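Local coordinates for putative membrane anchored protein (Corynebacterium diphtheriae, PDB 3LSO) that is of uncharacterised function but is probably a membrane-anchored surface protein, built of beta-rich domains with an N-terminal domain of the E-set clan, at residues Lys91-Ile96 with Ser119-Leu124; Ala87-Ser92 with Leu161-Ser166; Gly106-Leu111 with Ile140-Gln145. One frame throughout, in Å; residues are numbered along the deposited sequence.

Contact 1. Residues Lys91-Ile96 with Ser119-Leu124; sequences KSSIRI and SINDHL
N121 swings CG opposite its carbonyl carbon (chi1 -57°), which brings its amide oxygen in front of S93 on the facing strand. On the same strand as N121, S119 places OG opposite its backbone N (chi1 -165°) and reaches that oxygen too. S93 OG donates to N121 OD1 at 2.5 Å, almost in line with the amide C=O. S119 OG donates to N121 OD1 over 2.8 Å, tilted from the amide plane. Two hydroxyls thus meet one oxygen, which probably limits rotation of the amide.

The strands run antiparallel in the N-terminal domain, whose E-set assignment is consistent with an immunoglobulin-like beta-sandwich. I94 and I120 form a hydrogen-bonded pair: I94 N to I120 O is 2.9 Å, and I120 N to I94 O is 2.8 Å. Their side chains lie on the face opposite S93 and N121. There I94 CB is 3.9 Å from I120 CB, and I71 and I69 of strand 64-77 pack against them. L124 CD1 joins this apolar face, 4.1 Å from I94 CG1.

At D122 the strand is interrupted. D122 N still bonds S92 O at 2.7 Å. Its carboxylate folds back, and OD1 takes S92 N at 3.1 Å on its anti side. H123 ND1 donates to N121 O roughly in the ring plane, while I120 CG2 sits over one ring face, toward the rim.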
loop_
_atom_site.group_PDB
_atom_site.type_symbol
_atom_site.label_atom_id
_atom_site.label_comp_id
_atom_site.label_asym_id
_atom_site.label_seq_id
_atom_site.Cartn_x
_atom_site.Cartn_y
_atom_site.Cartn_z
ATOM N N LYS B 91 5.365 45.579 -18.912
ATOM C CA LYS B 91 4.486 44.542 -18.374
ATOM C C LYS B 91 4.523 43.339 -19.311
ATOM O O LYS B 91 4.740 43.499 -20.504
ATOM C CB LYS B 91 3.041 45.043 -18.332
ATOM C CG LYS B 91 2.747 46.137 -17.328
ATOM C CD LYS B 91 1.374 46.775 -17.612
ATOM C CE LYS B 91 0.975 47.765 -16.512
ATOM N NZ LYS B 91 0.795 47.059 -15.195
ATOM N N SER B 92 4.311 42.140 -18.781
ATOM C CA SER B 92 3.996 40.986 -19.621
ATOM C C SER B 92 3.332 39.873 -18.821
ATOM O O SER B 92 3.502 39.783 -17.603
ATOM C CB SER B 92 5.215 40.473 -20.384
ATOM O OG SER B 92 6.225 40.045 -19.521
ATOM N N SER B 93 2.566 39.033 -19.510
ATOM C CA SER B 93 1.693 38.076 -18.862
ATOM C C SER B 93 1.551 36.833 -19.709
ATOM O O SER B 93 1.021 36.905 -20.814
ATOM C CB SER B 93 0.307 38.698 -18.662
ATOM O OG SER B 93 -0.024 38.834 -17.291
ATOM N N ILE B 94 2.016 35.694 -19.201
ATOM C CA ILE B 94 1.756 34.403 -19.839
ATOM C C ILE B 94 0.631 33.750 -19.068
ATOM O O ILE B 94 0.696 33.655 -17.843
ATOM C CB ILE B 94 2.962 33.500 -19.778
ATOM C CG1 ILE B 94 4.150 34.200 -20.417
ATOM C CG2 ILE B 94 2.681 32.176 -20.496
ATOM C CD1 ILE B 94 5.478 33.749 -19.858
ATOM N N ARG B 95 -0.404 33.305 -19.771
ATOM C CA ARG B 95 -1.592 32.836 -19.102
ATOM C C ARG B 95 -1.876 31.399 -19.458
ATOM O O ARG B 95 -2.051 31.044 -20.635
ATOM C CB ARG B 95 -2.754 33.746 -19.440
ATOM C CG ARG B 95 -2.404 35.185 -19.161
ATOM C CD ARG B 95 -3.480 36.120 -19.560
ATOM N NE ARG B 95 -4.630 36.029 -18.674
ATOM C CZ ARG B 95 -5.807 35.544 -19.046
ATOM N NH1 ARG B 95 -5.984 35.093 -20.294
ATOM N NH2 ARG B 95 -6.801 35.510 -18.168
ATOM N N ILE B 96 -1.876 30.557 -18.433
ATOM C CA ILE B 96 -2.066 29.137 -18.622
ATOM C C ILE B 96 -3.314 28.804 -17.848
ATOM O O ILE B 96 -3.522 29.328 -16.755
ATOM C CB ILE B 96 -0.868 28.323 -18.059
ATOM C CG1 ILE B 96 0.469 28.774 -18.660
ATOM C CG2 ILE B 96 -1.068 26.819 -18.238
ATOM C CD1 ILE B 96 0.521 28.809 -20.156
ATOM N N SER B 119 -1.067 33.164 -13.986
ATOM C CA SER B 119 -0.464 34.237 -14.733
ATOM C C SER B 119 1.005 34.362 -14.368
ATOM O O SER B 119 1.355 34.459 -13.194
ATOM C CB SER B 119 -1.215 35.534 -14.477
ATOM O OG SER B 119 -0.868 36.501 -15.455
ATOM N N ILE B 120 1.857 34.314 -15.381
ATOM C CA ILE B 120 3.288 34.486 -15.211
ATOM C C ILE B 120 3.654 35.891 -15.682
ATOM O O ILE B 120 3.733 36.177 -16.887
ATOM C CB ILE B 120 4.078 33.429 -16.002
ATOM C CG1 ILE B 120 3.587 32.025 -15.644
ATOM C CG2 ILE B 120 5.580 33.569 -15.742
ATOM C CD1 ILE B 120 4.137 30.933 -16.530
ATOM N N ASN B 121 3.873 36.772 -14.713
ATOM C CA ASN B 121 4.004 38.176 -14.999
ATOM C C ASN B 121 5.434 38.658 -15.042
ATOM O O ASN B 121 6.282 38.158 -14.311
ATOM C CB ASN B 121 3.180 38.970 -14.005
ATOM C CG ASN B 121 1.737 38.562 -14.024
ATOM O OD1 ASN B 121 1.144 38.431 -15.084
ATOM N ND2 ASN B 121 1.167 38.332 -12.858
ATOM N N ASP B 122 5.680 39.610 -15.946
ATOM C CA ASP B 122 6.907 40.426 -15.992
ATOM C C ASP B 122 8.189 39.581 -16.011
ATOM O O ASP B 122 9.199 39.944 -15.422
ATOM C CB ASP B 122 6.902 41.486 -14.856
ATOM C CG ASP B 122 5.602 42.366 -14.837
ATOM O OD1 ASP B 122 4.744 42.291 -15.761
ATOM O OD2 ASP B 122 5.440 43.153 -13.879
ATOM N N HIS B 123 8.116 38.449 -16.705
ATOM C CA HIS B 123 9.200 37.483 -16.825
ATOM C C HIS B 123 9.840 37.554 -18.205
ATOM O O HIS B 123 10.925 37.019 -18.412
ATOM C CB HIS B 123 8.648 36.067 -16.626
ATOM C CG HIS B 123 8.942 35.476 -15.282
ATOM N ND1 HIS B 123 8.453 36.008 -14.106
ATOM C CD2 HIS B 123 9.665 34.386 -14.927
ATOM C CE1 HIS B 123 8.873 35.281 -13.087
ATOM N NE2 HIS B 123 9.607 34.291 -13.558
ATOM N N LEU B 124 9.146 38.187 -19.148
ATOM C CA LEU B 124 9.594 38.264 -20.536
ATOM C C LEU B 124 10.541 39.426 -20.779
ATOM O O LEU B 124 10.356 40.514 -20.248
ATOM C CB LEU B 124 8.389 38.382 -21.465
ATOM C CG LEU B 124 7.599 37.086 -21.633
ATOM C CD1 LEU B 124 6.207 37.341 -22.179
ATOM C CD2 LEU B 124 8.363 36.148 -22.537
HETATM O O HOH W 1 8.307 41.124 -18.866
#

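Contact 2. Residues Ala87-Ser92 with Leu161-Ser166; sequences AKLTKS and LTNTAS
A classic beta bulge sets T90 and K91 together against T164, at a corner of strand 87-97. T164 O takes three donors there. T90 N meets T164 O at 2.7 Å, approaching almost in line with the C=O bond. K91 N reaches T164 O at 3.3 Å, in the carbonyl plane and on a lone pair. T90 OG1 comes from above that plane, 2.9 Å from T164 O. The T90 torsion makes this possible: OG1 stands between the backbone N and the carbonyl carbon (chi1 58°), so amide and hydroxyl of T90 bind the same acceptor.

K91 closes the bulge on its other side, since T164 N donates to K91 O at 2.9 Å. The side chains of K91 and T164 run side by side, with CB to CB at 3.8 Å. T164 OG1 bonds N173 of the adjoining strand 170-177.

Before the bulge, K88 and S166 form a regular hydrogen-bonded pair, with K88 N to S166 O at 3.1 Å. T90 CG2 rests 3.7 Å from S166 CB. Past the bulge, S92 faces N163 as a non-hydrogen-bonded pair. The pairing slips by one residue across T90, the extra residue on one strand that defines a classic bulge in an antiparallel ladder.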
loop_
_atom_site.group_PDB
_atom_site.type_symbol
_atom_site.label_atom_id
_atom_site.label_comp_id
_atom_site.label_asym_id
_atom_site.label_seq_id
_atom_site.Cartn_x
_atom_site.Cartn_y
_atom_site.Cartn_z
ATOM N N ALA B 87 13.740 49.755 -26.934
ATOM C CA ALA B 87 12.418 49.178 -26.676
ATOM C C ALA B 87 12.464 48.219 -25.494
ATOM O O ALA B 87 13.268 47.289 -25.478
ATOM C CB ALA B 87 11.912 48.464 -27.907
ATOM N N LYS B 88 11.603 48.449 -24.506
ATOM C CA LYS B 88 11.566 47.643 -23.285
ATOM C C LYS B 88 10.170 47.092 -23.052
ATOM O O LYS B 88 9.201 47.663 -23.534
ATOM C CB LYS B 88 11.945 48.485 -22.075
ATOM C CG LYS B 88 13.385 48.905 -22.025
ATOM C CD LYS B 88 13.731 49.475 -20.656
ATOM C CE LYS B 88 14.996 50.335 -20.733
ATOM N NZ LYS B 88 15.487 50.738 -19.384
ATOM N N LEU B 89 10.071 45.991 -22.310
ATOM C CA LEU B 89 8.779 45.501 -21.852
ATOM C C LEU B 89 8.540 45.988 -20.446
ATOM O O LEU B 89 9.311 45.692 -19.543
ATOM C CB LEU B 89 8.728 43.979 -21.855
ATOM C CG LEU B 89 8.827 43.212 -23.169
ATOM C CD1 LEU B 89 8.869 41.727 -22.890
ATOM C CD2 LEU B 89 7.675 43.561 -24.071
ATOM N N THR B 90 7.467 46.736 -20.264
ATOM C CA THR B 90 7.124 47.259 -18.955
ATOM C C THR B 90 6.273 46.239 -18.192
ATOM O O THR B 90 6.450 46.053 -16.985
ATOM C CB THR B 90 6.398 48.607 -19.069
ATOM O OG1 THR B 90 5.215 48.449 -19.853
ATOM C CG2 THR B 90 7.275 49.611 -19.754
ATOM N N LYS B 91 5.365 45.579 -18.912
ATOM C CA LYS B 91 4.486 44.542 -18.374
ATOM C C LYS B 91 4.523 43.339 -19.311
ATOM O O LYS B 91 4.740 43.499 -20.504
ATOM C CB LYS B 91 3.041 45.043 -18.332
ATOM C CG LYS B 91 2.747 46.137 -17.328
ATOM C CD LYS B 91 1.374 46.775 -17.612
ATOM C CE LYS B 91 0.975 47.765 -16.512
ATOM N NZ LYS B 91 0.795 47.059 -15.195
ATOM N N SER B 92 4.311 42.140 -18.781
ATOM C CA SER B 92 3.996 40.986 -19.621
ATOM C C SER B 92 3.332 39.873 -18.821
ATOM O O SER B 92 3.502 39.783 -17.603
ATOM C CB SER B 92 5.215 40.473 -20.384
ATOM O OG SER B 92 6.225 40.045 -19.521
ATOM N N LEU B 161 -0.990 35.364 -24.115
ATOM C CA LEU B 161 0.119 36.276 -23.875
ATOM C C LEU B 161 -0.295 37.728 -24.079
ATOM O O LEU B 161 -0.937 38.058 -25.078
ATOM C CB LEU B 161 1.266 35.899 -24.806
ATOM C CG LEU B 161 2.663 36.443 -24.568
ATOM C CD1 LEU B 161 3.682 35.363 -24.946
ATOM C CD2 LEU B 161 2.905 37.730 -25.376
ATOM N N THR B 162 0.050 38.578 -23.110
ATOM C CA THR B 162 -0.114 40.019 -23.242
ATOM C C THR B 162 1.154 40.661 -22.747
ATOM O O THR B 162 1.744 40.201 -21.761
ATOM C CB THR B 162 -1.230 40.593 -22.362
ATOM O OG1 THR B 162 -0.817 40.550 -20.987
ATOM C CG2 THR B 162 -2.572 39.872 -22.547
ATOM N N ASN B 163 1.583 41.720 -23.422
ATOM C CA ASN B 163 2.675 42.520 -22.908
ATOM C C ASN B 163 2.395 43.980 -23.163
ATOM O O ASN B 163 1.429 44.327 -23.864
ATOM C CB ASN B 163 4.022 42.091 -23.499
ATOM C CG ASN B 163 4.232 42.608 -24.894
ATOM O OD1 ASN B 163 3.585 42.160 -25.842
ATOM N ND2 ASN B 163 5.130 43.564 -25.034
ATOM N N THR B 164 3.238 44.819 -22.566
ATOM C CA THR B 164 3.203 46.259 -22.754
ATOM C C THR B 164 4.617 46.752 -22.900
ATOM O O THR B 164 5.462 46.509 -22.049
ATOM C CB THR B 164 2.469 46.959 -21.602
ATOM O OG1 THR B 164 1.100 46.519 -21.618
ATOM C CG2 THR B 164 2.535 48.479 -21.749
ATOM N N ALA B 165 4.855 47.427 -24.011
ATOM C CA ALA B 165 6.179 47.838 -24.390
ATOM C C ALA B 165 6.279 49.345 -24.407
ATOM O O ALA B 165 5.376 50.040 -24.882
ATOM C CB ALA B 165 6.538 47.277 -25.757
ATOM N N SER B 166 7.399 49.842 -23.901
ATOM C CA SER B 166 7.719 51.256 -23.989
ATOM C C SER B 166 8.781 51.487 -25.070
ATOM O O SER B 166 9.915 51.005 -24.955
ATOM C CB SER B 166 8.191 51.769 -22.634
ATOM O OG SER B 166 8.475 53.139 -22.725
#

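Contact 3. Residues Gly106-Leu111 with Ile140-Gln145; sequences GNQPGL and ITVRLQ
Q108, in the loop, and L111, at the start of strand 111-114, reach strand 140-145. The Q108 side chain extends beyond CG and lays its amide end beside the backbone of R143. Its CD lies 3.7 Å from R143 N and 4.0 Å from R143 CB. The two side chains cross at about a right angle. L111 CD1 meets both methyls of V142, with CG1 at 4.0 Å and CG2 at 4.1 Å.

A type II beta turn from Q108 to L111 positions Q108 and L111. G110 takes the positive phi of this turn (61°), which favours glycine. The closing bond, L111 N to Q108 O, is weak at 3.4 Å.

R143 puts CG opposite its backbone N (chi1 -167°) and stays extended to NE, which carries the guanidinium away from Q108 to a salt bridge with D66. The R143 backbone bonds D105, the residue before G106.

The backbones are too far apart to pair, with Q108 CA and V142 CA 8.0 Å apart. Segment 106-111 therefore meets the strand through side chains, an apolar touch at V142 and the Q108 amide end beside R143, and not through a backbone ladder.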
loop_
_atom_site.group_PDB
_atom_site.type_symbol
_atom_site.label_atom_id
_atom_site.label_comp_id
_atom_site.label_asym_id
_atom_site.label_seq_id
_atom_site.Cartn_x
_atom_site.Cartn_y
_atom_site.Cartn_z
ATOM N N GLY B 106 4.068 29.256 -1.516
ATOM C CA GLY B 106 4.959 30.367 -1.146
ATOM C C GLY B 106 4.776 31.620 -1.998
ATOM O O GLY B 106 4.204 31.563 -3.100
ATOM N N ASN B 107 5.253 32.759 -1.499
ATOM C CA ASN B 107 5.112 34.007 -2.251
ATOM C C ASN B 107 6.204 34.188 -3.306
ATOM O O ASN B 107 7.333 34.589 -3.012
ATOM C CB ASN B 107 4.986 35.239 -1.337
ATOM C CG ASN B 107 3.543 35.500 -0.888
ATOM O OD1 ASN B 107 2.593 35.356 -1.671
ATOM N ND2 ASN B 107 3.379 35.897 0.381
ATOM N N GLN B 108 5.831 33.890 -4.541
ATOM C CA GLN B 108 6.771 33.832 -5.638
ATOM C C GLN B 108 6.622 35.083 -6.468
ATOM O O GLN B 108 5.501 35.467 -6.813
ATOM C CB GLN B 108 6.502 32.601 -6.493
ATOM C CG GLN B 108 7.354 31.384 -6.151
ATOM C CD GLN B 108 6.621 30.076 -6.450
ATOM O OE1 GLN B 108 5.738 29.673 -5.699
ATOM N NE2 GLN B 108 6.982 29.418 -7.548
ATOM N N PRO B 109 7.756 35.737 -6.774
ATOM C CA PRO B 109 7.749 36.981 -7.531
ATOM C C PRO B 109 7.088 36.815 -8.888
ATOM O O PRO B 109 7.299 35.800 -9.559
ATOM C CB PRO B 109 9.235 37.321 -7.679
ATOM C CG PRO B 109 9.990 36.130 -7.148
ATOM C CD PRO B 109 9.089 35.422 -6.231
ATOM N N GLY B 110 6.262 37.792 -9.254
ATOM C CA GLY B 110 5.575 37.841 -10.536
ATOM C C GLY B 110 4.610 36.712 -10.869
ATOM O O GLY B 110 4.204 36.582 -12.012
ATOM N N LEU B 111 4.237 35.884 -9.904
ATOM C CA LEU B 111 3.221 34.874 -10.170
ATOM C C LEU B 111 1.947 35.099 -9.366
ATOM O O LEU B 111 1.986 35.525 -8.194
ATOM C CB LEU B 111 3.753 33.456 -9.948
ATOM C CG LEU B 111 5.179 33.142 -10.405
ATOM C CD1 LEU B 111 5.532 31.716 -10.057
ATOM C CD2 LEU B 111 5.369 33.359 -11.877
ATOM N N ILE B 140 11.538 29.480 -16.274
ATOM C CA ILE B 140 10.775 29.856 -15.084
ATOM C C ILE B 140 10.343 28.656 -14.236
ATOM O O ILE B 140 9.724 27.701 -14.725
ATOM C CB ILE B 140 9.565 30.747 -15.459
ATOM N N THR B 141 10.694 28.718 -12.958
ATOM C CA THR B 141 10.331 27.670 -12.015
ATOM C C THR B 141 9.101 28.080 -11.238
ATOM O O THR B 141 9.142 29.053 -10.491
ATOM C CB THR B 141 11.455 27.402 -10.992
ATOM O OG1 THR B 141 12.736 27.528 -11.629
ATOM C CG2 THR B 141 11.300 26.009 -10.393
ATOM N N VAL B 142 8.015 27.336 -11.412
ATOM C CA VAL B 142 6.808 27.560 -10.622
ATOM C C VAL B 142 6.643 26.469 -9.575
ATOM O O VAL B 142 6.675 25.281 -9.897
ATOM C CB VAL B 142 5.528 27.581 -11.490
ATOM C CG1 VAL B 142 4.327 27.898 -10.633
ATOM C CG2 VAL B 142 5.642 28.585 -12.633
ATOM N N ARG B 143 6.448 26.856 -8.324
ATOM C CA ARG B 143 6.132 25.875 -7.294
ATOM C C ARG B 143 4.631 25.826 -7.009
ATOM O O ARG B 143 3.992 26.839 -6.737
ATOM C CB ARG B 143 6.925 26.146 -6.025
ATOM C CG ARG B 143 6.890 25.001 -5.034
ATOM C CD ARG B 143 7.985 25.137 -4.010
ATOM N NE ARG B 143 7.978 23.997 -3.098
ATOM C CZ ARG B 143 8.527 22.807 -3.357
ATOM N NH1 ARG B 143 9.139 22.582 -4.523
ATOM N NH2 ARG B 143 8.456 21.835 -2.450
ATOM N N LEU B 144 4.075 24.630 -7.080
ATOM C CA LEU B 144 2.659 24.433 -6.847
ATOM C C LEU B 144 2.445 23.249 -5.915
ATOM O O LEU B 144 3.321 22.387 -5.772
ATOM C CB LEU B 144 1.959 24.157 -8.175
ATOM C CG LEU B 144 2.180 25.095 -9.379
ATOM C CD1 LEU B 144 1.892 24.381 -10.687
ATOM C CD2 LEU B 144 1.336 26.347 -9.266
ATOM N N GLN B 145 1.283 23.216 -5.273
ATOM C CA GLN B 145 0.780 21.979 -4.691
ATOM C C GLN B 145 -0.664 21.735 -5.129
ATOM O O GLN B 145 -1.426 22.682 -5.352
ATOM C CB GLN B 145 0.929 21.964 -3.165
ATOM C CG GLN B 145 0.375 23.184 -2.451
ATOM C CD GLN B 145 0.492 23.067 -0.935
ATOM O OE1 GLN B 145 1.598 23.066 -0.385
ATOM N NE2 GLN B 145 -0.654 22.977 -0.252
#

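Contacts 1 and 2 share K91 and S92 and flank strand 87-97, with 117-129 on one side and 150-167 on the other. S93 N probably bonds T162 O, tying the two ladders together. Contact 1 is partly buried and mixes backbone bonds, an isoleucine face and a hydroxyl-amide cluster. Contact 2 lies at the surface and is mostly backbone bonding around its bulge. Contact 3 is also at the surface, but has the smallest buried area and is made by side chains, with no backbone pairing. It meets contact 1 where G110 O probably bonds N121 N and L111 touches I120. Contacts 2 and 3 do not touch, lying about 21 Å apart between centres.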